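Local coordinates for acetoin utilization protein (Exiguobacterium sibiricum, PDB 2Q04) that probably transfers an acyl group as a GNAT-family acetyltransferase, with a likely role in acetoin utilization and an unestablished substrate, at residues Leu96-Ile101 / Lys158-Gly163; Gly74-Leu79 / Glu118-Asp123. All blocks are in the same frame, centred on the assembly; numbering follows the deposited sequence.

Both contacts seat a helix on one mixed beta-sheet, on neighbouring antiparallel strands: strand 95-103 carries contact 1 and strand 71-79 carries contact 2, and their centres lie about 8 Å apart. Along the chain the segments alternate, 74-79 then 96-101, followed by 118-123 on helix 112-121 and 158-163 on helix 149-162. The two strands are joined directly, with Ala-100 O 2.8 Å from Thr-77 N in a probable hydrogen bond. Val-76 touches Leu-98 and Ile-101, so the apolar layers of the two contacts run into each other. Together they pack two helices against the central strands of a probable GNAT acetyltransferase core, and strand 95-103 in contact 1 also binds a calcium ion.

Contact 1: Leu96-Ile101 / Lys158-Gly163; sequences LELGAI and KMMNHG. With CA (calcium ion), chain G.
Two consecutive selenomethionines, Met-159 and Met-160, both bring their CE methyls to the CG2 branch of a single residue, Ile-101. The shorter approach is from Met-160, whose CE lies 3.6 Å from Ile-101 CG2 as the two side chains pass in opposite directions. Met-159 instead meets Ile-101 tip to tip, its CE 4.0 Å from Ile-101 CD1; the isoleucine's CG1 is anti to the backbone N (chi1 -176°), which sends the CD1 end out toward the helix. Met-160 is bent at chi2 (-64°), and this turn carries its selenium to the strand, where SE sits 4.0 Å from Leu-98 CD1 with the two side chains crossing at a slant. Contact of the side chains is wholly apolar, and the segment axes stay 12.3 Å apart, so long side chains bridge helix 149-162 and strand 95-103 of the GNAT-type sheet. Leu-117 of helix 112-121 touches both Leu-98 and Ile-101, extending the same hydrophobic layer. The strand also carries a calcium site: Gly-99 O binds the ion at 2.5 Å, alongside Thr-134 O and three waters. One of these waters donates to both Leu-98 O and Glu-97 OE2, the latter at 2.6 Å, tying the carboxylate to the metal through its hydration shell.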
ATOM      1  N   LEU A  96      -6.216   7.194  -5.467  1.00 56.19           N
ATOM      2  CA  LEU A  96      -5.357   7.134  -4.302  1.00 56.23           C
ATOM      3  C   LEU A  96      -4.347   6.018  -4.493  1.00 55.99           C
ATOM      4  O   LEU A  96      -4.647   5.016  -5.121  1.00 56.22           O
ATOM      5  CB  LEU A  96      -6.209   6.848  -3.061  1.00 56.65           C
ATOM      6  CG  LEU A  96      -5.568   7.064  -1.695  1.00 57.05           C
ATOM      7  CD1 LEU A  96      -5.271   8.537  -1.460  1.00 59.06           C
ATOM      8  CD2 LEU A  96      -6.481   6.535  -0.613  1.00 57.36           C
ATOM      9  N   GLU A  97      -3.147   6.192  -3.965  1.00 56.34           N
ATOM     10  CA  GLU A  97      -2.135   5.153  -4.080  1.00 57.01           C
ATOM     11  C   GLU A  97      -1.852   4.473  -2.744  1.00 56.32           C
ATOM     12  O   GLU A  97      -1.670   5.128  -1.731  1.00 54.49           O
ATOM     13  CB  GLU A  97      -0.826   5.704  -4.670  1.00 56.39           C
ATOM     14  CG  GLU A  97       0.220   4.587  -4.968  1.00 57.42           C
ATOM     15  CD  GLU A  97       1.588   5.125  -5.337  1.00 58.25           C
ATOM     16  OE1 GLU A  97       1.750   6.355  -5.392  1.00 60.05           O
ATOM     17  OE2 GLU A  97       2.511   4.308  -5.541  1.00 61.15           O
ATOM     18  N   LEU A  98      -1.912   3.152  -2.754  1.00 56.87           N
ATOM     19  CA  LEU A  98      -1.383   2.363  -1.688  1.00 57.42           C
ATOM     20  C   LEU A  98       0.106   2.383  -1.901  1.00 57.37           C
ATOM     21  O   LEU A  98       0.622   1.705  -2.789  1.00 57.57           O
ATOM     22  CB  LEU A  98      -1.934   0.922  -1.771  1.00 58.42           C
ATOM     23  CG  LEU A  98      -1.648  -0.060  -0.614  1.00 58.33           C
ATOM     24  CD1 LEU A  98      -2.418  -1.354  -0.841  1.00 57.76           C
ATOM     25  CD2 LEU A  98      -0.147  -0.358  -0.458  1.00 59.54           C
ATOM     26  N   GLY A  99       0.779   3.282  -1.207  1.00 58.20           N
ATOM     27  CA  GLY A  99       2.200   3.514  -1.434  1.00 58.52           C
ATOM     28  C   GLY A  99       3.013   2.266  -1.248  1.00 59.00           C
ATOM     29  O   GLY A  99       3.606   1.757  -2.194  1.00 57.63           O
ATOM     30  N   ALA A 100       3.003   1.737  -0.025  1.00 60.29           N
ATOM     31  CA  ALA A 100       3.774   0.557   0.298  1.00 59.44           C
ATOM     32  C   ALA A 100       3.156  -0.229   1.455  1.00 59.32           C
ATOM     33  O   ALA A 100       2.244   0.245   2.139  1.00 58.58           O
ATOM     34  CB  ALA A 100       5.209   0.946   0.628  1.00 58.60           C
ATOM     35  N   ILE A 101       3.646  -1.449   1.632  1.00 59.63           N
ATOM     36  CA  ILE A 101       3.221  -2.324   2.705  1.00 59.05           C
ATOM     37  C   ILE A 101       4.397  -3.195   3.070  1.00 58.52           C
ATOM     38  O   ILE A 101       4.933  -3.895   2.232  1.00 58.62           O
ATOM     39  CB  ILE A 101       2.020  -3.203   2.281  1.00 58.85           C
ATOM     40  CG1 ILE A 101       1.521  -4.045   3.454  1.00 61.24           C
ATOM     41  CG2 ILE A 101       2.385  -4.095   1.124  1.00 60.15           C
ATOM     42  CD1 ILE A 101       0.205  -4.725   3.182  1.00 59.60           C
ATOM     43  N   LYS A 158      -1.872 -12.497  -4.099  1.00 57.60           N
ATOM     44  CA  LYS A 158      -2.992 -13.041  -3.358  1.00 57.87           C
ATOM     45  C   LYS A 158      -3.231 -12.264  -2.044  1.00 57.61           C
ATOM     46  O   LYS A 158      -4.377 -12.116  -1.607  1.00 57.78           O
ATOM     47  CB  LYS A 158      -2.781 -14.539  -3.128  1.00 58.73           C
ATOM     48  CG  LYS A 158      -2.839 -15.350  -4.464  1.00 58.89           C
ATOM     49  CD  LYS A 158      -2.383 -16.810  -4.312  1.00 58.57           C
ATOM     50  CE  LYS A 158      -3.528 -17.735  -3.901  1.00 60.55           C
ATOM     51  NZ  LYS A 158      -3.198 -19.179  -4.170  1.00 56.69           N
HETATM   52  N   MSE A 159      -2.159 -11.705  -1.473  1.00 56.82           N
HETATM   53  CA  MSE A 159      -2.288 -10.839  -0.322  1.00 55.80           C
HETATM   54  C   MSE A 159      -3.059  -9.613  -0.699  1.00 56.45           C
HETATM   55  O   MSE A 159      -3.997  -9.228  -0.014  1.00 56.20           O
HETATM   56  CB  MSE A 159      -0.927 -10.428   0.197  1.00 56.11           C
HETATM   57  CG  MSE A 159      -1.013  -9.535   1.400  1.00 56.77           C
HETATM   58 SE   MSE A 159       0.636  -8.811   1.918  0.75 53.43          SE
HETATM   59  CE  MSE A 159       0.893  -7.626   0.504  1.00 57.37           C
HETATM   60  N   MSE A 160      -2.630  -8.968  -1.790  1.00 57.31           N
HETATM   61  CA  MSE A 160      -3.280  -7.749  -2.291  1.00 56.89           C
HETATM   62  C   MSE A 160      -4.753  -8.023  -2.672  1.00 56.98           C
HETATM   63  O   MSE A 160      -5.619  -7.183  -2.464  1.00 57.15           O
HETATM   64  CB  MSE A 160      -2.523  -7.211  -3.495  1.00 56.07           C
HETATM   65  CG  MSE A 160      -1.142  -6.620  -3.160  1.00 58.31           C
HETATM   66 SE   MSE A 160      -1.264  -5.027  -1.991  0.75 50.34          SE
HETATM   67  CE  MSE A 160       0.683  -4.401  -2.087  1.00 54.73           C
ATOM     68  N   ASN A 161      -5.015  -9.206  -3.209  1.00 56.66           N
ATOM     69  CA  ASN A 161      -6.376  -9.603  -3.563  1.00 56.47           C
ATOM     70  C   ASN A 161      -7.295  -9.574  -2.355  1.00 57.01           C
ATOM     71  O   ASN A 161      -8.429  -9.163  -2.458  1.00 57.86           O
ATOM     72  CB  ASN A 161      -6.389 -10.997  -4.205  1.00 56.00           C
ATOM     73  CG  ASN A 161      -5.747 -11.015  -5.625  1.00 55.33           C
ATOM     74  OD1 ASN A 161      -5.385 -12.067  -6.136  1.00 56.85           O
ATOM     75  ND2 ASN A 161      -5.644  -9.851  -6.248  1.00 52.65           N
ATOM     76  N   HIS A 162      -6.771  -9.972  -1.193  1.00 57.31           N
ATOM     77  CA  HIS A 162      -7.554  -9.954   0.045  0.50 56.69           C
ATOM     78  C   HIS A 162      -7.978  -8.524   0.411  1.00 57.18           C
ATOM     79  O   HIS A 162      -9.008  -8.325   1.023  1.00 57.50           O
ATOM     80  CB  HIS A 162      -6.766 -10.590   1.212  0.50 56.50           C
ATOM     81  CG  HIS A 162      -6.790 -12.092   1.215  0.50 54.66           C
ATOM     82  ND1 HIS A 162      -5.664 -12.856   0.986  0.50 54.67           N
ATOM     83  CD2 HIS A 162      -7.800 -12.968   1.435  0.50 53.98           C
ATOM     84  CE1 HIS A 162      -5.981 -14.137   1.059  0.50 55.55           C
ATOM     85  NE2 HIS A 162      -7.272 -14.234   1.326  0.50 53.29           N
ATOM     86  N   GLY A 163      -7.176  -7.537   0.016  1.00 57.67           N
ATOM     87  CA  GLY A 163      -7.506  -6.126   0.260  1.00 57.20           C
ATOM     88  C   GLY A 163      -8.411  -5.535  -0.821  1.00 57.57           C
ATOM     89  O   GLY A 163      -8.774  -4.366  -0.761  1.00 57.88           O
TER
HETATM   90 CA    CA G 211       4.450   0.555  -4.165  1.00 48.61          CA
HETATM   91  O   HOH W   1       2.279   1.789  -5.051  1.00 40.53           O
HETATM   92  O   HOH W   2       2.824  -1.085  -3.390  1.00 30.05           O
HETATM   93  O   HOH W   3       6.557   2.120  -4.887  1.00 39.98           O

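Contact 2: Gly74-Leu79 / Glu118-Asp123; sequences GYVTFL and EVSMLD
Phe-78 has CG anti to its carbonyl carbon (chi1 -62°), and Ser-120 holds OG in the same relation to its own (chi1 -69°); each torsion sets the group beside its own backbone N, from where the ring reaches out from the strand and the hydroxyl turns to the ring's edge. The contact joins strand 71-79 of the GNAT-type mixed sheet to residues 118-121 of helix 112-121, with Val-76 and Ser-120 having the nearest CA atoms, 8.2 Å apart. Ser-120 OG comes in at the edge of the phenyl ring, near its plane, 3.4 Å from Phe-78 CE2; Ser-120 CB lies 3.7 Å from Phe-78 CZ. This buried hydroxyl is not left without a polar partner, because OG hydrogen-bonds to Leu-116 O one turn earlier in the helix. Further along the ring, the CE methyl of the selenomethionine Met-121 approaches Phe-78 CE1 obliquely at 4.2 Å. Replacing Phe-78 by an alanine would probably open a gap between strand and helix, depriving Ser-120 CB and Met-121 CE of their aromatic neighbour. Leu-96 and Leu-98 of the adjacent strand also touch this ring, while Ile-64 of strand 62-68 touches both Val-76 and Ser-120, so this part of the helix packs over several strands. Beside the phenyl, Val-76 adds an aliphatic neighbour to the same hydroxyl, its CG1 methyl standing 3.4 Å from Ser-120 OG.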
ATOM      1  N   GLY A  74       5.173  -3.538  11.236  1.00 56.23           N
ATOM      2  CA  GLY A  74       4.592  -3.572   9.924  1.00 55.41           C
ATOM      3  C   GLY A  74       3.727  -2.353   9.691  1.00 55.54           C
ATOM      4  O   GLY A  74       3.281  -1.711  10.636  1.00 54.59           O
ATOM      5  N   TYR A  75       3.494  -2.028   8.426  1.00 56.46           N
ATOM      6  CA  TYR A  75       2.678  -0.882   8.079  1.00 56.36           C
ATOM      7  C   TYR A  75       2.170  -0.975   6.653  1.00 56.83           C
ATOM      8  O   TYR A  75       2.668  -1.762   5.847  1.00 55.58           O
ATOM      9  CB  TYR A  75       3.480   0.404   8.238  1.00 56.37           C
ATOM     10  CG  TYR A  75       4.677   0.493   7.309  1.00 57.79           C
ATOM     11  CD1 TYR A  75       4.531   0.920   5.988  1.00 57.80           C
ATOM     12  CD2 TYR A  75       5.961   0.155   7.754  1.00 58.65           C
ATOM     13  CE1 TYR A  75       5.626   1.001   5.132  1.00 58.89           C
ATOM     14  CE2 TYR A  75       7.061   0.232   6.907  1.00 57.08           C
ATOM     15  CZ  TYR A  75       6.887   0.658   5.595  1.00 57.95           C
ATOM     16  OH  TYR A  75       7.965   0.739   4.750  1.00 58.30           O
ATOM     17  N   VAL A  76       1.177  -0.150   6.348  1.00 57.49           N
ATOM     18  CA  VAL A  76       0.708   0.017   5.001  1.00 57.41           C
ATOM     19  C   VAL A  76       0.321   1.475   4.830  1.00 56.73           C
ATOM     20  O   VAL A  76      -0.310   2.063   5.722  1.00 55.35           O
ATOM     21  CB  VAL A  76      -0.495  -0.919   4.681  1.00 56.90           C
ATOM     22  CG1 VAL A  76      -1.677  -0.620   5.590  1.00 59.81           C
ATOM     23  CG2 VAL A  76      -0.893  -0.790   3.223  1.00 59.33           C
ATOM     24  N   THR A  77       0.743   2.079   3.701  1.00 56.17           N
ATOM     25  CA  THR A  77       0.583   3.533   3.488  1.00 55.69           C
ATOM     26  C   THR A  77      -0.380   3.852   2.362  1.00 55.30           C
ATOM     27  O   THR A  77      -0.502   3.096   1.405  1.00 53.88           O
ATOM     28  CB  THR A  77       1.924   4.203   3.157  1.00 54.96           C
ATOM     29  OG1 THR A  77       2.311   3.874   1.815  1.00 57.99           O
ATOM     30  CG2 THR A  77       3.000   3.761   4.123  1.00 55.53           C
ATOM     31  N   PHE A  78      -1.068   4.994   2.494  1.00 55.26           N
ATOM     32  CA  PHE A  78      -1.958   5.491   1.455  1.00 54.65           C
ATOM     33  C   PHE A  78      -1.752   6.955   1.303  1.00 55.45           C
ATOM     34  O   PHE A  78      -1.647   7.676   2.290  1.00 55.99           O
ATOM     35  CB  PHE A  78      -3.416   5.229   1.809  1.00 53.54           C
ATOM     36  CG  PHE A  78      -3.741   3.815   1.946  1.00 53.28           C
ATOM     37  CD1 PHE A  78      -4.207   3.090   0.860  1.00 55.27           C
ATOM     38  CD2 PHE A  78      -3.573   3.164   3.166  1.00 54.79           C
ATOM     39  CE1 PHE A  78      -4.502   1.732   0.985  1.00 55.31           C
ATOM     40  CE2 PHE A  78      -3.868   1.821   3.299  1.00 54.97           C
ATOM     41  CZ  PHE A  78      -4.339   1.103   2.208  1.00 54.68           C
ATOM     42  N   LEU A  79      -1.686   7.407   0.060  1.00 56.06           N
ATOM     43  CA  LEU A  79      -1.547   8.823  -0.245  1.00 55.91           C
ATOM     44  C   LEU A  79      -1.795   9.021  -1.717  1.00 56.23           C
ATOM     45  O   LEU A  79      -1.952   8.043  -2.463  1.00 56.19           O
ATOM     46  CB  LEU A  79      -0.139   9.328   0.127  1.00 55.84           C
ATOM     47  CG  LEU A  79       1.058   8.732  -0.639  1.00 55.88           C
ATOM     48  CD1 LEU A  79       2.321   9.528  -0.335  1.00 55.61           C
ATOM     49  CD2 LEU A  79       1.258   7.237  -0.314  1.00 55.58           C
ATOM     50  N   GLU A 118      -7.172  -5.367   5.577  1.00 59.51           N
ATOM     51  CA  GLU A 118      -8.558  -5.443   6.083  1.00 59.98           C
ATOM     52  C   GLU A 118      -8.925  -4.195   6.882  1.00 59.30           C
ATOM     53  O   GLU A 118      -9.948  -3.571   6.636  1.00 60.04           O
ATOM     54  CB  GLU A 118      -8.753  -6.678   6.973  1.00 60.12           C
ATOM     55  CG  GLU A 118      -8.965  -7.984   6.223  1.00 61.90           C
ATOM     56  CD  GLU A 118      -9.207  -9.174   7.171  1.00 62.78           C
ATOM     57  OE1 GLU A 118      -9.844  -8.977   8.243  1.00 64.71           O
ATOM     58  OE2 GLU A 118      -8.770 -10.301   6.838  1.00 69.96           O
ATOM     59  N   VAL A 119      -8.095  -3.867   7.863  1.00 58.52           N
ATOM     60  CA  VAL A 119      -8.340  -2.726   8.732  1.00 57.97           C
ATOM     61  C   VAL A 119      -8.312  -1.415   7.939  1.00 57.94           C
ATOM     62  O   VAL A 119      -9.024  -0.462   8.268  1.00 57.58           O
ATOM     63  CB  VAL A 119      -7.297  -2.669   9.882  1.00 57.98           C
ATOM     64  CG1 VAL A 119      -7.465  -1.391  10.709  1.00 57.10           C
ATOM     65  CG2 VAL A 119      -7.425  -3.894  10.765  1.00 58.87           C
ATOM     66  N   SER A 120      -7.505  -1.385   6.883  1.00 58.03           N
ATOM     67  CA  SER A 120      -7.437  -0.223   6.008  1.00 58.03           C
ATOM     68  C   SER A 120      -8.767   0.014   5.268  1.00 58.39           C
ATOM     69  O   SER A 120      -9.174   1.158   5.077  1.00 59.66           O
ATOM     70  CB  SER A 120      -6.293  -0.378   4.996  1.00 58.02           C
ATOM     71  OG  SER A 120      -5.026  -0.292   5.633  1.00 58.16           O
HETATM   72  N   MSE A 121      -9.448  -1.074   4.883  1.00 57.58           N
HETATM   73  CA  MSE A 121     -10.696  -0.974   4.097  1.00 57.05           C
HETATM   74  C   MSE A 121     -11.954  -0.905   4.970  1.00 56.31           C
HETATM   75  O   MSE A 121     -13.059  -0.775   4.449  1.00 55.03           O
HETATM   76  CB  MSE A 121     -10.816  -2.157   3.124  1.00 56.74           C
HETATM   77  CG  MSE A 121      -9.664  -2.272   2.148  1.00 56.68           C
HETATM   78 SE   MSE A 121      -9.339  -0.628   1.184  0.75 50.55          SE
HETATM   79  CE  MSE A 121      -7.653  -1.038   0.492  1.00 56.44           C
ATOM     80  N   LEU A 122     -11.783  -0.983   6.292  1.00 56.84           N
ATOM     81  CA  LEU A 122     -12.923  -0.883   7.225  1.00 56.31           C
ATOM     82  C   LEU A 122     -13.588   0.490   7.155  1.00 56.38           C
ATOM     83  O   LEU A 122     -14.778   0.632   7.484  1.00 56.61           O
ATOM     84  CB  LEU A 122     -12.480  -1.167   8.661  1.00 56.16           C
ATOM     85  CG  LEU A 122     -12.365  -2.634   9.060  1.00 57.09           C
ATOM     86  CD1 LEU A 122     -11.969  -2.752  10.543  1.00 58.47           C
ATOM     87  CD2 LEU A 122     -13.672  -3.364   8.798  1.00 55.60           C
ATOM     88  N   ASP A 123     -12.809   1.505   6.780  1.00 56.34           N
ATOM     89  CA  ASP A 123     -13.332   2.855   6.612  1.00 56.40           C
ATOM     90  C   ASP A 123     -14.181   2.924   5.330  1.00 56.54           C
ATOM     91  O   ASP A 123     -13.657   2.720   4.221  1.00 57.61           O
ATOM     92  CB  ASP A 123     -12.178   3.865   6.536  1.00 55.78           C
ATOM     93  CG  ASP A 123     -12.654   5.316   6.643  1.00 57.02           C
ATOM     94  OD1 ASP A 123     -13.847   5.577   6.419  1.00 57.39           O
ATOM     95  OD2 ASP A 123     -11.825   6.190   6.958  1.00 57.05           O
TER